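Local coordinates for chitinase (Thermococcus chitonophagus, PDB 5XSW), which probably hydrolyses internal linkages of chitin, this chain being the C-terminal portion of a longer, glycosidase-type protein that also carries a carbohydrate-binding module, at residues S178-V183 and V230-E235; H245-G248 and V252-G255; D313-F318 and W326-I331; V361-F366 and H374-I379. All coordinates share one frame; numbering follows the deposited sequence.

Contact 1 of 4, residues S178-V183 and V230-E235; sequences SARMWV and VIIDEE
Arg-180 and Trp-182, two positions apart with Met-181 between them, on the same side of their backbone, meet Ile-232 and Val-230 of a beta-hairpin. Two contacts are made by carbon over a flat face. Val-230 CG1 lies over the six-membered ring of Trp-182, 4.3 Å from its centroid and 24° off the normal, a CH-pi contact that falls nearest to CZ3. The indole comes up to it because CG of Trp-182 sits between the backbone N and the carbonyl carbon (chi1 89°). Ile-232 CG2 rests on one face of the Arg-180 guanidinium, toward its rim, with NH2 3.4 Å away.

The polar contacts run through water. In the plane of the guanidinium, one water accepts from NH2 of Arg-180 at 2.8 Å and donates to Asp-233 OD2, so the opposite charges are joined without touching. A second links NH1 more loosely to Ile-232 O, its bond to that carbonyl being weak. NH1 has a direct partner in Tyr-237 OH.

Strand 179-181 is the middle of a three-stranded antiparallel sheet, between 168-169 and 218-219. The hairpin of 228-232 and 235-239 leans on it at the surface, with Ile-232 also on Val-219 and Trp-239 edge-to-face with Trp-182.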
loop_
_atom_site.group_PDB
_atom_site.type_symbol
_atom_site.label_atom_id
_atom_site.label_comp_id
_atom_site.label_asym_id
_atom_site.label_seq_id
_atom_site.Cartn_x
_atom_site.Cartn_y
_atom_site.Cartn_z
ATOM N N SER A 178 -25.690 -20.088 -12.053
ATOM C CA SER A 178 -26.575 -19.319 -11.171
ATOM C C SER A 178 -25.961 -19.291 -9.747
ATOM O O SER A 178 -24.987 -19.995 -9.468
ATOM C CB SER A 178 -27.962 -19.933 -11.151
ATOM O OG SER A 178 -27.884 -21.161 -10.466
ATOM N N ALA A 179 -26.497 -18.456 -8.867
ATOM C CA ALA A 179 -25.989 -18.423 -7.500
ATOM C C ALA A 179 -27.119 -18.019 -6.544
ATOM O O ALA A 179 -28.187 -17.630 -6.979
ATOM C CB ALA A 179 -24.795 -17.430 -7.395
ATOM N N ARG A 180 -26.852 -18.113 -5.250
ATOM C CA ARG A 180 -27.767 -17.581 -4.240
ATOM C C ARG A 180 -26.974 -16.863 -3.188
ATOM O O ARG A 180 -25.999 -17.410 -2.667
ATOM C CB ARG A 180 -28.564 -18.739 -3.625
ATOM C CG ARG A 180 -29.361 -18.403 -2.367
ATOM C CD ARG A 180 -30.044 -19.737 -1.814
ATOM N NE ARG A 180 -30.742 -19.407 -0.562
ATOM C CZ ARG A 180 -31.733 -20.126 -0.055
ATOM N NH1 ARG A 180 -32.144 -21.228 -0.675
ATOM N NH2 ARG A 180 -32.301 -19.721 1.067
ATOM N N MET A 181 -27.374 -15.646 -2.852
ATOM C CA MET A 181 -26.636 -14.891 -1.820
ATOM C C MET A 181 -26.900 -15.483 -0.445
ATOM O O MET A 181 -28.024 -15.938 -0.175
ATOM C CB MET A 181 -27.063 -13.409 -1.866
ATOM C CG MET A 181 -26.923 -12.794 -3.267
ATOM S SD MET A 181 -25.204 -12.934 -3.963
ATOM C CE MET A 181 -24.246 -11.957 -2.792
ATOM N N TRP A 182 -25.890 -15.487 0.418
ATOM C CA TRP A 182 -26.063 -15.972 1.795
ATOM C C TRP A 182 -25.061 -15.256 2.673
ATOM O O TRP A 182 -24.006 -14.757 2.215
ATOM C CB TRP A 182 -25.913 -17.524 1.909
ATOM C CG TRP A 182 -24.512 -18.000 2.154
ATOM C CD1 TRP A 182 -23.410 -17.736 1.360
ATOM C CD2 TRP A 182 -24.053 -18.827 3.210
ATOM N NE1 TRP A 182 -22.301 -18.361 1.873
ATOM C CE2 TRP A 182 -22.671 -19.049 2.999
ATOM C CE3 TRP A 182 -24.681 -19.435 4.328
ATOM C CZ2 TRP A 182 -21.894 -19.811 3.868
ATOM C CZ3 TRP A 182 -23.885 -20.191 5.203
ATOM C CH2 TRP A 182 -22.516 -20.366 4.966
ATOM N N VAL A 183 -25.424 -15.143 3.933
ATOM C CA VAL A 183 -24.613 -14.484 4.926
ATOM C C VAL A 183 -23.937 -15.598 5.737
ATOM O O VAL A 183 -24.634 -16.354 6.427
ATOM C CB VAL A 183 -25.483 -13.593 5.846
ATOM C CG1 VAL A 183 -24.650 -13.140 7.052
ATOM C CG2 VAL A 183 -26.070 -12.362 5.023
ATOM N N VAL A 230 -22.994 -26.659 1.804
ATOM C CA VAL A 230 -23.816 -25.918 2.732
ATOM C C VAL A 230 -25.250 -26.393 2.441
ATOM O O VAL A 230 -25.703 -26.387 1.275
ATOM C CB VAL A 230 -23.670 -24.406 2.520
ATOM C CG1 VAL A 230 -24.645 -23.640 3.445
ATOM C CG2 VAL A 230 -22.222 -23.971 2.809
ATOM N N ILE A 231 -25.960 -26.848 3.467
ATOM C CA ILE A 231 -27.339 -27.284 3.246
ATOM C C ILE A 231 -28.251 -26.133 3.668
ATOM O O ILE A 231 -28.195 -25.698 4.819
ATOM C CB ILE A 231 -27.725 -28.548 4.107
ATOM C CG1 ILE A 231 -26.729 -29.705 3.936
ATOM C CG2 ILE A 231 -29.175 -29.000 3.861
ATOM C CD1 ILE A 231 -26.475 -30.079 2.564
ATOM N N ILE A 232 -29.138 -25.673 2.795
ATOM C CA ILE A 232 -29.993 -24.546 3.194
ATOM C C ILE A 232 -31.423 -24.981 2.954
ATOM O O ILE A 232 -31.760 -25.407 1.847
ATOM C CB ILE A 232 -29.689 -23.250 2.406
ATOM C CG1 ILE A 232 -28.247 -22.807 2.680
ATOM C CG2 ILE A 232 -30.674 -22.137 2.862
ATOM C CD1 ILE A 232 -27.776 -21.740 1.721
ATOM N N ASP A 233 -32.200 -24.975 4.041
ATOM C CA ASP A 233 -33.509 -25.640 4.089
ATOM C C ASP A 233 -33.616 -26.859 3.140
ATOM O O ASP A 233 -34.339 -26.877 2.148
ATOM C CB ASP A 233 -34.584 -24.583 3.854
ATOM C CG ASP A 233 -34.534 -23.459 4.936
ATOM O OD1 ASP A 233 -34.574 -23.768 6.187
ATOM O OD2 ASP A 233 -34.441 -22.269 4.511
ATOM N N GLU A 234 -32.806 -27.870 3.476
ATOM C CA GLU A 234 -32.830 -29.221 2.876
ATOM C C GLU A 234 -32.464 -29.292 1.414
ATOM O O GLU A 234 -32.753 -30.268 0.734
ATOM C CB GLU A 234 -34.190 -29.886 3.127
ATOM C CG GLU A 234 -34.413 -30.075 4.631
ATOM C CD GLU A 234 -34.849 -28.786 5.333
ATOM O OE1 GLU A 234 -35.786 -28.137 4.814
ATOM O OE2 GLU A 234 -34.264 -28.398 6.404
ATOM N N GLU A 235 -31.720 -28.288 0.959
ATOM C CA GLU A 235 -31.092 -28.327 -0.362
ATOM C C GLU A 235 -29.566 -28.178 -0.271
ATOM O O GLU A 235 -29.088 -27.272 0.426
ATOM C CB GLU A 235 -31.645 -27.196 -1.221
ATOM C CG GLU A 235 -33.064 -27.463 -1.663
ATOM C CD GLU A 235 -33.257 -27.011 -3.064
ATOM O OE1 GLU A 235 -33.051 -25.782 -3.313
ATOM O OE2 GLU A 235 -33.573 -27.886 -3.902
HETATM O O HOH W 1 -34.487 -20.879 2.359
HETATM O O HOH W 2 -34.007 -23.197 0.762
#

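Contact 2 of 4, residues H245-G248 and V252-G255; sequences HPDG and VESG. With PO4 (phosphate ion), chain M.
Asp-247 folds over the backbone of Val-252 and Glu-253, where a type I turn, His-245 to Gly-248, leads into the N terminus of helix 254-263. The turn is closed by Gly-248 N to His-245 O and steadied from within: Asp-247 N donates to His-245 ND1 at 3.0 Å, exactly in the imidazole plane. The other edge of the connection is a weak bond from Val-252 N to Asp-247 O, bent to 130°.

From CB outward, the Asp-247 side chain follows the chain leading into the helix. CB lies 3.4 Å from Val-252 O, and CG is almost as near to that carbonyl. CG stands beside the backbone N (chi1 -61°), which swings the carboxylate toward Glu-253 and the helix start. There OD1 accepts a hydrogen bond from a water at 2.7 Å, and the same water takes the N-H of Ser-254 in the first turn. OD2 instead touches Glu-253 CG at 3.7 Å. The two carboxylate planes are nearly parallel, 5° apart, but the groups keep their distance, OD2 of Asp-247 being 5.0 Å from OE2 of Glu-253.

The second subunit packs here, Gly-341 of that subunit against Asp-247, and its Gln-259, Val-340 and Asn-256 share a phosphate, probably from the crystallisation liquor, with the helix start. On this side Gly-255 N donates to phosphate O1 at 3.0 Å.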
loop_
_atom_site.group_PDB
_atom_site.type_symbol
_atom_site.label_atom_id
_atom_site.label_comp_id
_atom_site.label_asym_id
_atom_site.label_seq_id
_atom_site.Cartn_x
_atom_site.Cartn_y
_atom_site.Cartn_z
ATOM N N HIS A 245 -7.705 -17.953 2.047
ATOM C CA HIS A 245 -6.916 -16.941 1.311
ATOM C C HIS A 245 -6.538 -15.781 2.229
ATOM O O HIS A 245 -7.385 -15.230 2.919
ATOM C CB HIS A 245 -7.712 -16.448 0.110
ATOM C CG HIS A 245 -6.859 -15.807 -0.936
ATOM N ND1 HIS A 245 -6.161 -14.646 -0.692
ATOM C CD2 HIS A 245 -6.546 -16.188 -2.206
ATOM C CE1 HIS A 245 -5.503 -14.291 -1.793
ATOM N NE2 HIS A 245 -5.706 -15.217 -2.718
ATOM N N PRO A 246 -5.250 -15.417 2.287
ATOM C CA PRO A 246 -4.818 -14.344 3.194
ATOM C C PRO A 246 -5.509 -13.013 2.881
ATOM O O PRO A 246 -5.588 -12.171 3.766
ATOM C CB PRO A 246 -3.296 -14.185 2.897
ATOM C CG PRO A 246 -2.915 -15.624 2.303
ATOM C CD PRO A 246 -4.141 -16.005 1.514
ATOM N N ASP A 247 -5.990 -12.843 1.659
ATOM C CA ASP A 247 -6.654 -11.537 1.347
ATOM C C ASP A 247 -8.174 -11.590 1.643
ATOM O O ASP A 247 -8.853 -10.597 1.419
ATOM C CB ASP A 247 -6.414 -11.139 -0.125
ATOM C CG ASP A 247 -4.901 -10.957 -0.430
ATOM O OD1 ASP A 247 -4.126 -10.731 0.493
ATOM O OD2 ASP A 247 -4.529 -11.033 -1.589
ATOM N N GLY A 248 -8.697 -12.727 2.117
ATOM C CA GLY A 248 -10.069 -12.736 2.654
ATOM C C GLY A 248 -11.116 -12.767 1.572
ATOM O O GLY A 248 -10.815 -12.916 0.386
ATOM N N VAL A 252 -8.724 -7.961 -0.300
ATOM C CA VAL A 252 -7.956 -6.759 -0.020
ATOM C C VAL A 252 -6.456 -7.189 0.116
ATOM O O VAL A 252 -6.145 -7.971 1.006
ATOM C CB VAL A 252 -8.392 -6.073 1.305
ATOM C CG1 VAL A 252 -7.420 -4.883 1.612
ATOM C CG2 VAL A 252 -9.888 -5.573 1.215
ATOM N N GLU A 253 -5.570 -6.630 -0.704
ATOM C CA GLU A 253 -4.121 -6.950 -0.633
ATOM C C GLU A 253 -3.363 -6.156 0.395
ATOM O O GLU A 253 -3.827 -5.092 0.848
ATOM C CB GLU A 253 -3.492 -6.726 -2.025
ATOM C CG GLU A 253 -4.105 -7.689 -3.019
ATOM C CD GLU A 253 -3.438 -7.639 -4.397
ATOM O OE1 GLU A 253 -2.217 -7.385 -4.451
ATOM O OE2 GLU A 253 -4.136 -7.832 -5.414
ATOM N N SER A 254 -2.162 -6.618 0.759
ATOM C CA SER A 254 -1.465 -5.903 1.788
ATOM C C SER A 254 -1.032 -4.480 1.411
ATOM O O SER A 254 -0.946 -3.661 2.311
ATOM C CB SER A 254 -0.240 -6.701 2.313
ATOM O OG SER A 254 0.775 -6.759 1.359
ATOM N N GLY A 255 -0.741 -4.170 0.144
ATOM C CA GLY A 255 -0.318 -2.807 -0.200
ATOM C C GLY A 255 -1.490 -1.819 0.084
ATOM O O GLY A 255 -1.321 -0.786 0.735
HETATM P P PO4 M . 1.397 -6.301 -2.150
HETATM O O1 PO4 M . 0.118 -6.579 -1.426
HETATM O O2 PO4 M . 1.721 -7.520 -2.963
HETATM O O3 PO4 M . 2.570 -6.129 -1.222
HETATM O O4 PO4 M . 1.146 -5.130 -3.013
HETATM O O HOH W 3 -1.661 -9.692 0.845
#

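Contact 3 of 4, residues D313-F318 and W326-I331; sequences DKYNEF and WAETEI
Two successive helices joined by a short loop, in the alpha-helical part of the chain, bring Tyr-315 and Phe-318 of helix 313-321 against Ala-327, Glu-328 and Ile-331 of helix 327-338. The segment axes come no closer than 12.1 Å, at 122° between their directions, so long side chains have to bridge the gap.

The polar bridge is Tyr-315 OH donating to Glu-328 OE2 at 2.6 Å, a short bond in a buried setting. The phenol arrives on the anti lone pair, the one pointing away from OE1, and OE2 lies near the plane of the tyrosine ring at its edge. Ring and carboxylate are turned 57° against each other. Glu-328 gets there by extension: CG is opposite the backbone N (chi1 175°) and the chain stays straight to CD. Both carboxylate oxygens are held, since OE2 also forms a salt bridge with Arg-304 NE and OE1 is bonded to Tyr-154 OH. Arg-304 would be expected to help keep Glu-328 ionised in the interior.

Beside this bridge the contact is apolar. Phe-318 sends its CE2 corner between Ala-327 CB and Ile-331 CD1, each 3.8 Å from it. The two groups lie one helical turn apart and approach the phenyl obliquely, so the ring tip is held between them.

Around the pair, helix 288-311 lies under Tyr-315, with Tyr-308 stacked on its ring and Leu-307 touching it. Phe-349 and Ile-348 of the loop after helix 340-346 close over Phe-318, and Leu-362 of helix 362-365 packs on Ala-327 and Ile-331.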
loop_
_atom_site.group_PDB
_atom_site.type_symbol
_atom_site.label_atom_id
_atom_site.label_comp_id
_atom_site.label_asym_id
_atom_site.label_seq_id
_atom_site.Cartn_x
_atom_site.Cartn_y
_atom_site.Cartn_z
ATOM N N ASP A 313 -16.381 20.385 -5.585
ATOM C CA ASP A 313 -17.801 20.560 -5.939
ATOM C C ASP A 313 -18.208 19.854 -7.212
ATOM O O ASP A 313 -19.362 19.477 -7.397
ATOM C CB ASP A 313 -18.123 22.060 -6.065
ATOM C CG ASP A 313 -18.327 22.723 -4.695
ATOM O OD1 ASP A 313 -18.633 21.985 -3.712
ATOM O OD2 ASP A 313 -18.179 23.971 -4.605
ATOM N N LYS A 314 -17.257 19.658 -8.107
ATOM C CA LYS A 314 -17.563 18.921 -9.333
ATOM C C LYS A 314 -18.057 17.490 -9.095
ATOM O O LYS A 314 -18.767 16.919 -9.940
ATOM C CB LYS A 314 -16.304 18.911 -10.212
ATOM C CG LYS A 314 -16.536 18.749 -11.694
ATOM C CD LYS A 314 -15.348 19.226 -12.576
ATOM C CE LYS A 314 -15.728 19.097 -14.119
ATOM N NZ LYS A 314 -14.711 19.506 -15.188
ATOM N N TYR A 315 -17.694 16.892 -7.951
ATOM C CA TYR A 315 -18.148 15.499 -7.704
ATOM C C TYR A 315 -19.671 15.444 -7.565
ATOM O O TYR A 315 -20.340 14.648 -8.199
ATOM C CB TYR A 315 -17.487 14.926 -6.430
ATOM C CG TYR A 315 -17.646 13.418 -6.261
ATOM C CD1 TYR A 315 -18.806 12.884 -5.755
ATOM C CD2 TYR A 315 -16.607 12.515 -6.657
ATOM C CE1 TYR A 315 -18.957 11.478 -5.576
ATOM C CE2 TYR A 315 -16.747 11.128 -6.490
ATOM C CZ TYR A 315 -17.911 10.616 -5.946
ATOM O OH TYR A 315 -18.043 9.255 -5.790
ATOM N N ASN A 316 -20.229 16.281 -6.704
ATOM C CA ASN A 316 -21.711 16.312 -6.583
ATOM C C ASN A 316 -22.415 16.783 -7.893
ATOM O O ASN A 316 -23.500 16.332 -8.231
ATOM C CB ASN A 316 -22.117 17.217 -5.403
ATOM C CG ASN A 316 -21.711 16.606 -4.061
ATOM O OD1 ASN A 316 -21.562 15.392 -3.980
ATOM N ND2 ASN A 316 -21.501 17.422 -3.044
ATOM N N GLU A 317 -21.730 17.628 -8.643
ATOM C CA GLU A 317 -22.260 18.067 -9.934
ATOM C C GLU A 317 -22.341 16.871 -10.875
ATOM O O GLU A 317 -23.353 16.646 -11.524
ATOM C CB GLU A 317 -21.391 19.199 -10.497
ATOM C CG GLU A 317 -21.861 19.706 -11.831
ATOM C CD GLU A 317 -20.859 20.673 -12.485
ATOM O OE1 GLU A 317 -19.769 20.878 -11.906
ATOM O OE2 GLU A 317 -21.167 21.219 -13.581
ATOM N N PHE A 318 -21.302 16.026 -10.875
ATOM C CA PHE A 318 -21.362 14.784 -11.650
ATOM C C PHE A 318 -22.497 13.860 -11.202
ATOM O O PHE A 318 -23.159 13.254 -12.043
ATOM C CB PHE A 318 -19.993 14.037 -11.555
ATOM C CG PHE A 318 -19.971 12.742 -12.294
ATOM C CD1 PHE A 318 -19.765 12.720 -13.662
ATOM C CD2 PHE A 318 -20.199 11.567 -11.631
ATOM C CE1 PHE A 318 -19.778 11.552 -14.340
ATOM C CE2 PHE A 318 -20.203 10.347 -12.314
ATOM C CZ PHE A 318 -19.992 10.343 -13.654
ATOM N N TRP A 326 -26.115 4.516 -12.076
ATOM C CA TRP A 326 -25.182 3.665 -11.311
ATOM C C TRP A 326 -23.732 4.155 -11.532
ATOM O O TRP A 326 -22.772 3.466 -11.140
ATOM C CB TRP A 326 -25.358 2.207 -11.733
ATOM C CG TRP A 326 -26.568 1.530 -11.162
ATOM C CD1 TRP A 326 -27.850 1.561 -11.660
ATOM C CD2 TRP A 326 -26.620 0.721 -9.978
ATOM N NE1 TRP A 326 -28.689 0.827 -10.846
ATOM C CE2 TRP A 326 -27.963 0.296 -9.816
ATOM C CE3 TRP A 326 -25.668 0.328 -9.038
ATOM C CZ2 TRP A 326 -28.375 -0.509 -8.747
ATOM C CZ3 TRP A 326 -26.074 -0.480 -7.987
ATOM C CH2 TRP A 326 -27.413 -0.882 -7.844
ATOM N N ALA A 327 -23.577 5.339 -12.153
ATOM C CA ALA A 327 -22.251 5.849 -12.488
ATOM C C ALA A 327 -21.266 5.867 -11.281
ATOM O O ALA A 327 -20.165 5.377 -11.424
ATOM C CB ALA A 327 -22.336 7.252 -13.073
ATOM N N GLU A 328 -21.649 6.443 -10.139
ATOM C CA GLU A 328 -20.762 6.527 -9.009
ATOM C C GLU A 328 -20.289 5.109 -8.569
ATOM O O GLU A 328 -19.083 4.851 -8.313
ATOM C CB GLU A 328 -21.433 7.237 -7.838
ATOM C CG GLU A 328 -20.522 7.229 -6.581
ATOM C CD GLU A 328 -21.090 7.992 -5.394
ATOM O OE1 GLU A 328 -22.321 7.864 -5.143
ATOM O OE2 GLU A 328 -20.312 8.655 -4.695
ATOM N N THR A 329 -21.252 4.218 -8.459
ATOM C CA THR A 329 -20.990 2.828 -8.013
ATOM C C THR A 329 -20.048 2.126 -9.006
ATOM O O THR A 329 -19.159 1.372 -8.609
ATOM C CB THR A 329 -22.321 2.033 -7.832
ATOM O OG1 THR A 329 -23.088 2.681 -6.784
ATOM C CG2 THR A 329 -22.011 0.582 -7.407
ATOM N N GLU A 330 -20.254 2.334 -10.298
ATOM C CA GLU A 330 -19.360 1.772 -11.295
ATOM C C GLU A 330 -17.893 2.282 -11.144
ATOM O O GLU A 330 -16.949 1.484 -11.221
ATOM C CB GLU A 330 -19.863 2.139 -12.729
ATOM C CG GLU A 330 -21.163 1.378 -13.059
ATOM C CD GLU A 330 -21.853 1.991 -14.268
ATOM O OE1 GLU A 330 -21.142 2.382 -15.205
ATOM O OE2 GLU A 330 -23.077 2.087 -14.271
ATOM N N ILE A 331 -17.729 3.583 -10.946
ATOM C CA ILE A 331 -16.414 4.222 -10.779
ATOM C C ILE A 331 -15.734 3.665 -9.523
ATOM O O ILE A 331 -14.559 3.251 -9.530
ATOM C CB ILE A 331 -16.547 5.718 -10.658
ATOM C CG1 ILE A 331 -17.003 6.301 -12.011
ATOM C CG2 ILE A 331 -15.200 6.370 -10.252
ATOM C CD1 ILE A 331 -17.364 7.781 -11.971
#

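Contact 4 of 4, residues V361-F366 and H374-I379; sequences VLWKEF and HVPTVI
Val-375, whose O accepts the helical bond from Ile-379 N at 3.0 Å, packs with Pro-376 on Trp-363; this first stretch of helix 374-386 points Val-375 at the tryptophan and lays the ring of Pro-376 beside it. The motif is a pair of helices joined by a short loop: the short helix 362-365 packs on the start of helix 374-386 through one large aromatic side chain.

Pro-376 takes one face of the indole. Its CD stands 4.1 Å from the centroid of the six-membered ring and only 1° off the normal, a CH-pi contact, while CB comes nearer to the rim, 3.6 Å from Trp-363 CZ2. The opposite face is covered by Trp-363's own neighbour, Lys-364, whose CG lies 3.5 Å above the ring plane, over its centre. The six-membered ring therefore lies between a proline and the aliphatic part of a lysine. Val-375 works at the other end of the side chain: its CG1 meets CB of Trp-363 at 3.9 Å and reaches on to CG and CD1. With CG of Trp-363 held between the backbone N and the carbonyl carbon (chi1 69°), the ring is laid alongside helix 374-386.

The same helix start belongs to the glycan pocket. His-374, which touches a bound N-acetylglucosamine, faces another way from this packing, its NE2 bonded to Glu-213 OE1 and its ND1 to Asp-333 OD2. Helix 327-338 reaches the backbone of the tryptophan: Trp-363 N makes a weak hydrogen bond to Glu-330 OE1.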
loop_
_atom_site.group_PDB
_atom_site.type_symbol
_atom_site.label_atom_id
_atom_site.label_comp_id
_atom_site.label_asym_id
_atom_site.label_seq_id
_atom_site.Cartn_x
_atom_site.Cartn_y
_atom_site.Cartn_z
ATOM N N VAL A 361 -24.658 3.933 -20.142
ATOM C CA VAL A 361 -23.948 2.956 -19.291
ATOM C C VAL A 361 -22.485 3.383 -19.287
ATOM O O VAL A 361 -21.747 3.090 -20.222
ATOM C CB VAL A 361 -24.092 1.561 -19.810
ATOM C CG1 VAL A 361 -23.543 0.522 -18.811
ATOM C CG2 VAL A 361 -25.583 1.272 -20.112
ATOM N N LEU A 362 -22.078 4.069 -18.226
ATOM C CA LEU A 362 -20.711 4.596 -18.113
ATOM C C LEU A 362 -19.644 3.503 -18.354
ATOM O O LEU A 362 -18.722 3.706 -19.148
ATOM C CB LEU A 362 -20.542 5.265 -16.749
ATOM C CG LEU A 362 -19.207 5.973 -16.543
ATOM C CD1 LEU A 362 -19.126 7.322 -17.349
ATOM C CD2 LEU A 362 -18.960 6.208 -15.065
ATOM N N TRP A 363 -19.800 2.319 -17.763
ATOM C CA TRP A 363 -18.684 1.383 -17.792
ATOM C C TRP A 363 -18.458 0.851 -19.203
ATOM O O TRP A 363 -17.352 0.507 -19.552
ATOM C CB TRP A 363 -18.872 0.220 -16.807
ATOM C CG TRP A 363 -19.937 -0.767 -17.112
ATOM C CD1 TRP A 363 -21.246 -0.762 -16.643
ATOM C CD2 TRP A 363 -19.795 -1.948 -17.892
ATOM N NE1 TRP A 363 -21.921 -1.853 -17.156
ATOM C CE2 TRP A 363 -21.041 -2.611 -17.886
ATOM C CE3 TRP A 363 -18.734 -2.505 -18.611
ATOM C CZ2 TRP A 363 -21.251 -3.792 -18.573
ATOM C CZ3 TRP A 363 -18.946 -3.703 -19.272
ATOM C CH2 TRP A 363 -20.192 -4.326 -19.249
ATOM N N LYS A 364 -19.501 0.804 -20.020
ATOM C CA LYS A 364 -19.341 0.338 -21.403
ATOM C C LYS A 364 -18.702 1.389 -22.285
ATOM O O LYS A 364 -17.906 1.077 -23.163
ATOM C CB LYS A 364 -20.695 -0.082 -21.978
ATOM C CG LYS A 364 -21.179 -1.405 -21.401
ATOM C CD LYS A 364 -22.459 -1.812 -22.137
ATOM C CE LYS A 364 -23.187 -2.931 -21.403
ATOM N NZ LYS A 364 -24.495 -3.271 -22.054
ATOM N N GLU A 365 -19.030 2.637 -22.033
ATOM C CA GLU A 365 -18.441 3.714 -22.818
ATOM C C GLU A 365 -16.964 3.898 -22.523
ATOM O O GLU A 365 -16.226 4.331 -23.389
ATOM C CB GLU A 365 -19.160 5.010 -22.540
ATOM C CG GLU A 365 -20.390 5.145 -23.340
ATOM C CD GLU A 365 -20.353 6.427 -24.117
ATOM O OE1 GLU A 365 -19.292 6.701 -24.735
ATOM O OE2 GLU A 365 -21.369 7.166 -24.075
ATOM N N PHE A 366 -16.570 3.666 -21.278
ATOM C CA PHE A 366 -15.211 3.925 -20.847
ATOM C C PHE A 366 -14.361 2.677 -20.690
ATOM O O PHE A 366 -13.238 2.750 -20.226
ATOM C CB PHE A 366 -15.220 4.734 -19.559
ATOM C CG PHE A 366 -15.446 6.197 -19.772
ATOM C CD1 PHE A 366 -16.710 6.685 -20.023
ATOM C CD2 PHE A 366 -14.392 7.078 -19.745
ATOM C CE1 PHE A 366 -16.916 8.030 -20.228
ATOM C CE2 PHE A 366 -14.589 8.424 -19.948
ATOM C CZ PHE A 366 -15.855 8.900 -20.194
ATOM N N HIS A 374 -15.846 -7.652 -13.520
ATOM C CA HIS A 374 -15.991 -7.223 -12.131
ATOM C C HIS A 374 -17.128 -6.193 -11.965
ATOM O O HIS A 374 -18.016 -6.375 -11.136
ATOM C CB HIS A 374 -14.661 -6.607 -11.617
ATOM C CG HIS A 374 -14.574 -6.501 -10.125
ATOM N ND1 HIS A 374 -15.268 -5.538 -9.407
ATOM C CD2 HIS A 374 -13.844 -7.202 -9.217
ATOM C CE1 HIS A 374 -14.946 -5.626 -8.125
ATOM N NE2 HIS A 374 -14.097 -6.642 -7.975
ATOM N N VAL A 375 -17.086 -5.106 -12.737
ATOM C CA VAL A 375 -18.065 -4.014 -12.570
ATOM C C VAL A 375 -19.523 -4.462 -12.906
ATOM O O VAL A 375 -20.408 -4.320 -12.063
ATOM C CB VAL A 375 -17.669 -2.741 -13.400
ATOM C CG1 VAL A 375 -18.830 -1.676 -13.425
ATOM C CG2 VAL A 375 -16.442 -2.118 -12.757
ATOM N N PRO A 376 -19.766 -5.025 -14.100
ATOM C CA PRO A 376 -21.156 -5.447 -14.342
ATOM C C PRO A 376 -21.644 -6.532 -13.347
ATOM O O PRO A 376 -22.814 -6.563 -13.015
ATOM C CB PRO A 376 -21.120 -6.036 -15.778
ATOM C CG PRO A 376 -19.638 -6.394 -16.028
ATOM C CD PRO A 376 -18.896 -5.268 -15.284
ATOM N N THR A 377 -20.782 -7.431 -12.917
ATOM C CA THR A 377 -21.213 -8.438 -11.931
ATOM C C THR A 377 -21.653 -7.783 -10.619
ATOM O O THR A 377 -22.725 -8.086 -10.096
ATOM C CB THR A 377 -20.074 -9.453 -11.627
ATOM O OG1 THR A 377 -19.675 -10.108 -12.846
ATOM C CG2 THR A 377 -20.512 -10.546 -10.595
ATOM N N VAL A 378 -20.808 -6.909 -10.076
ATOM C CA VAL A 378 -21.050 -6.364 -8.744
ATOM C C VAL A 378 -22.299 -5.461 -8.811
ATOM O O VAL A 378 -23.167 -5.457 -7.929
ATOM C CB VAL A 378 -19.808 -5.580 -8.244
ATOM C CG1 VAL A 378 -20.148 -4.756 -7.003
ATOM C CG2 VAL A 378 -18.636 -6.620 -7.878
ATOM N N ILE A 379 -22.402 -4.714 -9.902
ATOM C CA ILE A 379 -23.546 -3.804 -10.041
ATOM C C ILE A 379 -24.845 -4.571 -10.221
ATOM O O ILE A 379 -25.849 -4.264 -9.553
ATOM C CB ILE A 379 -23.276 -2.823 -11.222
ATOM C CG1 ILE A 379 -22.665 -1.536 -10.660
ATOM C CG2 ILE A 379 -24.453 -2.654 -12.053
ATOM C CD1 ILE A 379 -21.279 -1.685 -10.244
#

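From the N terminus, beyond the beta-rich domain, the four contacts follow one another in series; none nests in or crosses another. Contact 1 closes the longest loop, 46 residues including helices 186-199 and 203-214, and ties a small sheet to a surface hairpin. Contact 2 closes a loop of three residues at the start of helix 254-263, on the subunit interface. Contacts 3 and 4 each close over seven residues, three of them still helical in contact 3. Their centres are 14 Å apart and they touch, for instance where Thr-329 meets Ile-379, so helices 327-338 and 374-386 pack together there. Contacts 1 and 2 touch neither each other nor this pair.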